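Local coordinates for protein 3-dehydroshikimate dehydratase (Bacillus anthracis, PDB 3DX5) that converts 3-dehydroshikimate into 3,4-dihydroxybenzoate, the catechol precursor of the siderophore petrobactin, using one manganese ion per subunit, at residues A39-E51 against C86-T98. Sequence-based numbering, arbitrary orientation. Where two conformers were deposited one is given.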
ATOM      1  N   ALA A  39       6.624  11.047  -3.730  1.00  6.84           N
ATOM      2  CA  ALA A  39       7.132  12.220  -4.456  1.00  7.16           C
ATOM      3  C   ALA A  39       5.980  13.007  -5.134  1.00  7.96           C
ATOM      4  O   ALA A  39       5.848  14.232  -4.977  1.00  8.70           O
ATOM      5  CB  ALA A  39       8.177  11.764  -5.531  1.00  6.79           C
ATOM      6  N   GLN A  40       5.146  12.293  -5.883  1.00  8.37           N
ATOM      7  CA  GLN A  40       4.059  12.896  -6.641  1.00  9.27           C
ATOM      8  C   GLN A  40       3.059  13.561  -5.716  1.00  9.25           C
ATOM      9  O   GLN A  40       2.602  14.684  -5.969  1.00  9.28           O
ATOM     10  CB  GLN A  40       3.358  11.817  -7.485  1.00  9.80           C
ATOM     11  CG  GLN A  40       2.075  12.332  -8.224  1.00 11.48           C
ATOM     12  CD  GLN A  40       2.394  13.379  -9.325  1.00 15.17           C
ATOM     13  OE1 GLN A  40       3.535  13.523  -9.775  1.00 13.98           O
ATOM     14  NE2 GLN A  40       1.373  14.110  -9.741  1.00 14.21           N
ATOM     15  N   ASN A  41       2.684  12.873  -4.653  1.00  9.00           N
ATOM     16  CA  ASN A  41       1.709  13.481  -3.757  1.00  9.28           C
ATOM     17  C   ASN A  41       2.247  14.650  -2.953  1.00  9.13           C
ATOM     18  O   ASN A  41       1.492  15.556  -2.624  1.00  8.65           O
ATOM     19  CB  ASN A  41       1.032  12.429  -2.877  1.00  9.70           C
ATOM     20  CG  ASN A  41       0.051  11.569  -3.668  1.00 10.98           C
ATOM     21  OD1 ASN A  41       0.172  10.336  -3.743  1.00 15.95           O
ATOM     22  ND2 ASN A  41      -0.901  12.216  -4.277  1.00 11.95           N
ATOM     23  N   LEU A  42       3.543  14.639  -2.632  1.00  9.02           N
ATOM     24  CA  LEU A  42       4.144  15.816  -1.975  1.00  8.50           C
ATOM     25  C   LEU A  42       4.079  17.016  -2.917  1.00  8.23           C
ATOM     26  O   LEU A  42       3.690  18.122  -2.505  1.00  7.32           O
ATOM     27  CB  LEU A  42       5.590  15.548  -1.553  1.00  8.09           C
ATOM     28  CG  LEU A  42       5.764  14.542  -0.401  1.00  9.03           C
ATOM     29  CD1 LEU A  42       7.258  14.172  -0.267  1.00  6.43           C
ATOM     30  CD2 LEU A  42       5.222  15.104   0.924  1.00  7.15           C
ATOM     31  N   TYR A  43       4.428  16.797  -4.182  1.00  7.58           N
ATOM     32  CA  TYR A  43       4.351  17.842  -5.176  1.00  9.13           C
ATOM     33  C   TYR A  43       2.940  18.419  -5.332  1.00 10.23           C
ATOM     34  O   TYR A  43       2.766  19.650  -5.410  1.00 10.25           O
ATOM     35  CB  TYR A  43       4.866  17.287  -6.514  1.00  8.09           C
ATOM     36  CG  TYR A  43       4.765  18.203  -7.739  1.00  9.41           C
ATOM     37  CD1 TYR A  43       5.824  19.018  -8.111  1.00  6.55           C
ATOM     38  CD2 TYR A  43       3.632  18.184  -8.564  1.00  9.33           C
ATOM     39  CE1 TYR A  43       5.760  19.807  -9.264  1.00  7.23           C
ATOM     40  CE2 TYR A  43       3.559  18.979  -9.725  1.00 10.92           C
ATOM     41  CZ  TYR A  43       4.621  19.790 -10.047  1.00  9.37           C
ATOM     42  OH  TYR A  43       4.542  20.586 -11.180  1.00 13.29           O
HETATM   43  N   MSE A  44       1.915  17.575  -5.324  0.50  9.85           N
HETATM   44  CA  MSE A  44       0.546  18.062  -5.544  0.50 10.65           C
HETATM   45  C   MSE A  44      -0.075  18.768  -4.335  0.50 11.02           C
HETATM   46  O   MSE A  44      -0.803  19.751  -4.496  0.50 11.55           O
HETATM   47  CB  MSE A  44      -0.394  16.916  -5.974  0.50 10.22           C
HETATM   48  CG  MSE A  44      -0.065  16.268  -7.316  0.50  9.80           C
HETATM   49 SE   MSE A  44      -0.163  17.427  -8.865  0.35  3.05          SE
HETATM   50  CE  MSE A  44      -2.047  17.879  -8.790  0.50  7.36           C
ATOM     51  N   GLN A  45       0.196  18.272  -3.130  0.50 11.60           N
ATOM     52  CA  GLN A  45      -0.552  18.733  -1.945  0.50 12.42           C
ATOM     53  C   GLN A  45       0.291  19.229  -0.768  0.50 12.87           C
ATOM     54  O   GLN A  45      -0.244  19.750   0.221  0.50 12.49           O
ATOM     55  CB  GLN A  45      -1.499  17.630  -1.461  0.50 12.54           C
ATOM     56  CG  GLN A  45      -2.731  17.444  -2.368  0.50 13.15           C
ATOM     57  CD  GLN A  45      -3.748  18.565  -2.249  0.50 13.51           C
ATOM     58  OE1 GLN A  45      -4.493  18.821  -3.190  0.50 16.71           O
ATOM     59  NE2 GLN A  45      -3.790  19.237  -1.094  0.50 10.73           N
ATOM     60  N   GLU A  46       1.605  19.074  -0.857  0.50 12.39           N
ATOM     61  CA  GLU A  46       2.453  19.492   0.248  0.50 13.13           C
ATOM     62  C   GLU A  46       3.616  20.297  -0.282  0.50 12.96           C
ATOM     63  O   GLU A  46       4.724  20.213   0.252  0.50 12.27           O
ATOM     64  CB  GLU A  46       2.989  18.271   1.012  0.50 13.40           C
ATOM     65  CG  GLU A  46       2.145  17.837   2.199  0.50 15.89           C
ATOM     66  CD  GLU A  46       2.728  18.305   3.528  0.50 19.66           C
ATOM     67  OE1 GLU A  46       3.602  17.588   4.080  0.50 20.02           O
ATOM     68  OE2 GLU A  46       2.312  19.380   4.026  0.50 18.91           O
ATOM     69  N   TYR A  47       3.377  21.064  -1.344  1.00 12.54           N
ATOM     70  CA  TYR A  47       4.503  21.658  -2.051  1.00 12.36           C
ATOM     71  C   TYR A  47       5.329  22.627  -1.164  1.00 13.29           C
ATOM     72  O   TYR A  47       6.559  22.467  -1.082  1.00 11.91           O
ATOM     73  CB  TYR A  47       4.037  22.334  -3.340  1.00 11.87           C
ATOM     74  CG  TYR A  47       5.152  22.768  -4.239  1.00 12.31           C
ATOM     75  CD1 TYR A  47       5.618  21.935  -5.261  1.00  8.49           C
ATOM     76  CD2 TYR A  47       5.734  24.053  -4.093  1.00 12.01           C
ATOM     77  CE1 TYR A  47       6.655  22.356  -6.121  1.00  9.96           C
ATOM     78  CE2 TYR A  47       6.754  24.483  -4.929  1.00 12.54           C
ATOM     79  CZ  TYR A  47       7.238  23.624  -5.929  1.00 13.34           C
ATOM     80  OH  TYR A  47       8.241  24.061  -6.778  1.00 13.15           O
ATOM     81  N   GLU A  48       4.657  23.564  -0.475  0.50 12.95           N
ATOM     82  CA  GLU A  48       5.367  24.486   0.426  0.50 13.47           C
ATOM     83  C   GLU A  48       6.060  23.791   1.614  0.50 13.04           C
ATOM     84  O   GLU A  48       7.249  24.024   1.828  0.50 12.70           O
ATOM     85  CB  GLU A  48       4.546  25.750   0.828  0.50 14.44           C
ATOM     86  CG  GLU A  48       3.018  25.654   0.744  0.50 15.92           C
ATOM     87  CD  GLU A  48       2.302  26.985   0.384  0.50 17.98           C
ATOM     88  OE1 GLU A  48       2.775  28.091   0.755  0.50 16.78           O
ATOM     89  OE2 GLU A  48       1.236  26.908  -0.269  0.50 18.13           O
ATOM     90  N   THR A  49       5.371  22.908   2.350  0.60 12.51           N
ATOM     91  CA  THR A  49       6.049  22.244   3.463  0.60 12.21           C
ATOM     92  C   THR A  49       7.262  21.441   2.952  0.60 12.24           C
ATOM     93  O   THR A  49       8.338  21.465   3.567  0.60 11.73           O
ATOM     94  CB  THR A  49       5.068  21.432   4.324  0.60 12.32           C
ATOM     95  OG1 THR A  49       4.052  22.316   4.829  0.60 12.67           O
ATOM     96  CG2 THR A  49       5.776  20.792   5.486  0.60 10.95           C
ATOM     97  N   THR A  50       7.113  20.801   1.796  1.00 11.82           N
ATOM     98  CA  THR A  50       8.184  19.987   1.224  1.00 12.16           C
ATOM     99  C   THR A  50       9.378  20.858   0.747  1.00 13.26           C
ATOM    100  O   THR A  50      10.537  20.520   1.012  1.00 12.59           O
ATOM    101  CB  THR A  50       7.698  19.086   0.066  1.00 11.61           C
ATOM    102  OG1 THR A  50       6.552  18.354   0.497  1.00 10.30           O
ATOM    103  CG2 THR A  50       8.809  18.114  -0.366  1.00 10.08           C
ATOM    104  N   GLU A  51       9.091  21.963   0.070  1.00 14.53           N
ATOM    105  CA  GLU A  51      10.133  22.926  -0.335  1.00 16.93           C
ATOM    106  C   GLU A  51      10.979  23.425   0.835  1.00 16.54           C
ATOM    107  O   GLU A  51      12.187  23.545   0.706  1.00 17.05           O
ATOM    108  CB  GLU A  51       9.529  24.164  -0.995  1.00 17.39           C
ATOM    109  CG  GLU A  51       9.342  24.071  -2.481  1.00 24.92           C
ATOM    110  CD  GLU A  51      10.597  24.424  -3.294  1.00 33.64           C
ATOM    111  OE1 GLU A  51      10.472  24.538  -4.555  1.00 37.86           O
ATOM    112  OE2 GLU A  51      11.691  24.596  -2.698  1.00 36.13           O
ATOM    113  N   CYS A  86       6.888   9.455 -17.468  1.00 14.50           N
ATOM    114  CA  CYS A  86       8.311   9.777 -17.471  1.00 14.37           C
ATOM    115  C   CYS A  86       8.555  11.283 -17.429  1.00 13.87           C
ATOM    116  O   CYS A  86       9.442  11.745 -16.713  1.00 13.65           O
ATOM    117  CB  CYS A  86       8.995   9.188 -18.696  1.00 14.47           C
ATOM    118  SG  CYS A  86       9.090   7.391 -18.671  1.00 17.00           S
ATOM    119  N   GLU A  87       7.766  12.042 -18.181  1.00 12.61           N
ATOM    120  CA  GLU A  87       7.903  13.470 -18.179  1.00 14.02           C
ATOM    121  C   GLU A  87       7.570  14.064 -16.817  1.00 13.64           C
ATOM    122  O   GLU A  87       8.202  15.028 -16.409  1.00 13.31           O
ATOM    123  CB  GLU A  87       7.051  14.110 -19.287  1.00 15.00           C
ATOM    124  CG  GLU A  87       7.523  13.712 -20.705  1.00 19.47           C
ATOM    125  CD  GLU A  87       6.499  14.036 -21.808  1.00 26.96           C
ATOM    126  OE1 GLU A  87       5.422  14.593 -21.501  1.00 32.80           O
ATOM    127  OE2 GLU A  87       6.766  13.739 -22.992  1.00 29.10           O
ATOM    128  N   GLN A  88       6.579  13.503 -16.118  1.00 13.00           N
ATOM    129  CA  GLN A  88       6.259  13.990 -14.775  1.00 12.52           C
ATOM    130  C   GLN A  88       7.371  13.598 -13.750  1.00 12.04           C
ATOM    131  O   GLN A  88       7.761  14.399 -12.904  1.00 12.17           O
ATOM    132  CB  GLN A  88       4.855  13.525 -14.335  1.00 12.46           C
ATOM    133  CG  GLN A  88       4.461  13.892 -12.867  1.00 12.87           C
ATOM    134  CD  GLN A  88       4.483  15.403 -12.574  1.00 15.82           C
ATOM    135  OE1 GLN A  88       4.594  16.251 -13.494  1.00 13.26           O
ATOM    136  NE2 GLN A  88       4.374  15.748 -11.292  1.00 16.66           N
ATOM    137  N   LEU A  89       7.883  12.379 -13.845  1.00 11.18           N
ATOM    138  CA  LEU A  89       9.000  11.950 -13.024  1.00 10.84           C
ATOM    139  C   LEU A  89      10.251  12.826 -13.183  1.00 10.80           C
ATOM    140  O   LEU A  89      10.937  13.086 -12.194  1.00 12.42           O
ATOM    141  CB  LEU A  89       9.336  10.469 -13.254  1.00 10.16           C
ATOM    142  CG  LEU A  89       8.374   9.430 -12.665  1.00 12.14           C
ATOM    143  CD1 LEU A  89       8.615   8.077 -13.297  1.00  9.08           C
ATOM    144  CD2 LEU A  89       8.554   9.342 -11.158  1.00 14.22           C
ATOM    145  N   ALA A  90      10.512  13.319 -14.394  1.00 10.09           N
ATOM    146  CA  ALA A  90      11.630  14.215 -14.635  1.00 10.22           C
ATOM    147  C   ALA A  90      11.394  15.547 -13.921  1.00 10.50           C
ATOM    148  O   ALA A  90      12.326  16.144 -13.371  1.00 11.18           O
ATOM    149  CB  ALA A  90      11.837  14.419 -16.158  1.00 10.17           C
ATOM    150  N   ILE A  91      10.150  16.017 -13.907  1.00 10.06           N
ATOM    151  CA  ILE A  91       9.796  17.201 -13.119  1.00 11.00           C
ATOM    152  C   ILE A  91      10.074  16.990 -11.598  1.00 10.67           C
ATOM    153  O   ILE A  91      10.733  17.837 -10.915  1.00 10.19           O
ATOM    154  CB  ILE A  91       8.316  17.612 -13.369  1.00 11.53           C
ATOM    155  CG1 ILE A  91       8.215  18.285 -14.735  1.00 15.01           C
ATOM    156  CG2 ILE A  91       7.820  18.525 -12.247  1.00 12.44           C
ATOM    157  CD1 ILE A  91       6.798  18.622 -15.203  1.00 19.67           C
ATOM    158  N   LEU A  92       9.574  15.867 -11.071  1.00 10.36           N
ATOM    159  CA  LEU A  92       9.796  15.496  -9.665  1.00  9.53           C
ATOM    160  C   LEU A  92      11.297  15.351  -9.358  1.00  9.76           C
ATOM    161  O   LEU A  92      11.771  15.871  -8.353  1.00  9.64           O
ATOM    162  CB  LEU A  92       9.020  14.218  -9.288  1.00  9.19           C
ATOM    163  CG  LEU A  92       7.496  14.245  -9.444  1.00  8.87           C
ATOM    164  CD1 LEU A  92       6.936  12.886  -9.164  1.00  7.38           C
ATOM    165  CD2 LEU A  92       6.816  15.291  -8.508  1.00  8.52           C
ATOM    166  N   ALA A  93      12.044  14.666 -10.217  1.00  9.25           N
ATOM    167  CA  ALA A  93      13.491  14.492  -9.970  1.00 10.61           C
ATOM    168  C   ALA A  93      14.221  15.827  -9.938  1.00 10.68           C
ATOM    169  O   ALA A  93      15.126  16.031  -9.140  1.00 11.98           O
ATOM    170  CB  ALA A  93      14.127  13.568 -11.019  1.00  9.65           C
ATOM    171  N   ASN A  94      13.821  16.742 -10.811  1.00 11.79           N
ATOM    172  CA  ASN A  94      14.347  18.085 -10.795  1.00 12.16           C
ATOM    173  C   ASN A  94      14.061  18.772  -9.459  1.00 11.94           C
ATOM    174  O   ASN A  94      14.960  19.347  -8.849  1.00 10.58           O
ATOM    175  CB  ASN A  94      13.780  18.906 -11.954  1.00 13.39           C
ATOM    176  CG  ASN A  94      14.582  20.162 -12.185  1.00 19.16           C
ATOM    177  OD1 ASN A  94      14.136  21.280 -11.918  1.00 24.93           O
ATOM    178  ND2 ASN A  94      15.800  19.978 -12.632  1.00 23.43           N
ATOM    179  N   TRP A  95      12.818  18.673  -8.971  1.00 10.52           N
ATOM    180  CA  TRP A  95      12.451  19.354  -7.751  1.00 10.01           C
ATOM    181  C   TRP A  95      13.198  18.746  -6.553  1.00 10.60           C
ATOM    182  O   TRP A  95      13.731  19.467  -5.694  1.00  9.44           O
ATOM    183  CB  TRP A  95      10.936  19.260  -7.558  1.00  9.81           C
ATOM    184  CG  TRP A  95      10.413  19.969  -6.353  1.00 10.15           C
ATOM    185  CD1 TRP A  95      10.770  21.217  -5.902  1.00 10.78           C
ATOM    186  CD2 TRP A  95       9.381  19.503  -5.472  1.00  9.34           C
ATOM    187  NE1 TRP A  95      10.019  21.546  -4.794  1.00  9.96           N
ATOM    188  CE2 TRP A  95       9.156  20.518  -4.517  1.00 10.28           C
ATOM    189  CE3 TRP A  95       8.604  18.332  -5.422  1.00 11.67           C
ATOM    190  CZ2 TRP A  95       8.211  20.386  -3.479  1.00 12.13           C
ATOM    191  CZ3 TRP A  95       7.660  18.187  -4.382  1.00 10.69           C
ATOM    192  CH2 TRP A  95       7.469  19.219  -3.435  1.00 11.88           C
ATOM    193  N   PHE A  96      13.246  17.420  -6.508  1.00  9.86           N
ATOM    194  CA  PHE A  96      13.917  16.718  -5.421  1.00 10.18           C
ATOM    195  C   PHE A  96      15.435  16.649  -5.542  1.00 10.79           C
ATOM    196  O   PHE A  96      16.108  16.157  -4.633  1.00 10.00           O
ATOM    197  CB  PHE A  96      13.330  15.317  -5.260  1.00  9.77           C
ATOM    198  CG  PHE A  96      11.975  15.313  -4.578  1.00  8.26           C
ATOM    199  CD1 PHE A  96      11.861  15.591  -3.202  1.00  9.35           C
ATOM    200  CD2 PHE A  96      10.827  15.084  -5.308  1.00  8.40           C
ATOM    201  CE1 PHE A  96      10.616  15.589  -2.561  1.00  7.97           C
ATOM    202  CE2 PHE A  96       9.563  15.088  -4.694  1.00  7.77           C
ATOM    203  CZ  PHE A  96       9.455  15.345  -3.311  1.00  7.55           C
ATOM    204  N   LYS A  97      15.963  17.144  -6.667  1.00 11.25           N
ATOM    205  CA  LYS A  97      17.397  17.126  -6.973  1.00 12.56           C
ATOM    206  C   LYS A  97      18.039  15.723  -7.019  1.00 12.64           C
ATOM    207  O   LYS A  97      19.063  15.468  -6.415  1.00 12.31           O
ATOM    208  CB  LYS A  97      18.172  18.099  -6.082  1.00 12.99           C
ATOM    209  CG  LYS A  97      17.588  19.548  -6.169  1.00 16.80           C
ATOM    210  CD  LYS A  97      18.515  20.544  -5.501  1.00 24.59           C
ATOM    211  CE  LYS A  97      17.952  21.998  -5.541  1.00 28.97           C
ATOM    212  NZ  LYS A  97      18.846  22.930  -4.796  1.00 33.33           N
ATOM    213  N   THR A  98      17.428  14.818  -7.757  1.00 12.81           N
ATOM    214  CA  THR A  98      18.006  13.497  -7.925  1.00 12.76           C
ATOM    215  C   THR A  98      18.136  13.266  -9.435  1.00 12.51           C
ATOM    216  O   THR A  98      17.365  13.819 -10.213  1.00 11.09           O
ATOM    217  CB  THR A  98      17.159  12.374  -7.194  1.00 13.80           C
ATOM    218  OG1 THR A  98      17.754  11.107  -7.428  1.00 14.94           O
ATOM    219  CG2 THR A  98      15.719  12.276  -7.709  1.00 11.72           C
TER
HETATM  220  O   HOH W   1       3.875  18.772 -13.295  1.00 20.44           O
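Extended away from its backbone N (chi1 -178°), the side chain of Trp-95 carries the indole from helix 86-96 into the bend between helices 39-45 and 47-51, where the Tyr-47 ring, whose CG likewise points opposite the backbone N, lies over it. The two make an offset stack, their planes only 3° apart and the Tyr-47 centroid 4.5 Å from that of the indole six-membered ring. Tyr-43 instead turns its edge to the face of the same ring in an offset edge-to-face pair, which completes an aromatic cluster. Trp-95 is thus a knob in a hole formed by Tyr-43, Tyr-47, Thr-50 and Glu-51; its CH2 comes within 3.5 Å of Thr-50 CB, while at the edge of the indole, near its plane, Glu-51 OE1 accepts a weak hydrogen bond from Trp-95 NE1 (3.0 Å). Tyr-43 returns the interlocking, its side chain set among Gln-88, Ile-91, Leu-92 and Trp-95, with CB 3.4 Å from Leu-92 CD2.

Gln-88 spans two partners. Its NE2 lies over a face of the Tyr-43 ring and donates to a lone pair of Gln-40 OE1, 2.8 Å away, and its OE1 accepts from a water that also hydrogen-bonds Tyr-43 OH. Deeper in, Phe-96 packs on Ala-39, Leu-42 and Thr-50, CE2 lying 3.7 Å from Ala-39 CB.

The axes of 39-45 and 86-96 cross at 75°; the contact joins the outer helices that follow strands 31-35 and 64-68 of the TIM barrel. Beneath them, Leu-92 and Phe-96 rest on strand 64-68, Leu-42 and Thr-50 meet Phe-17 of helix 17-26, and Leu-42 also packs on Leu-14 of the second subunit.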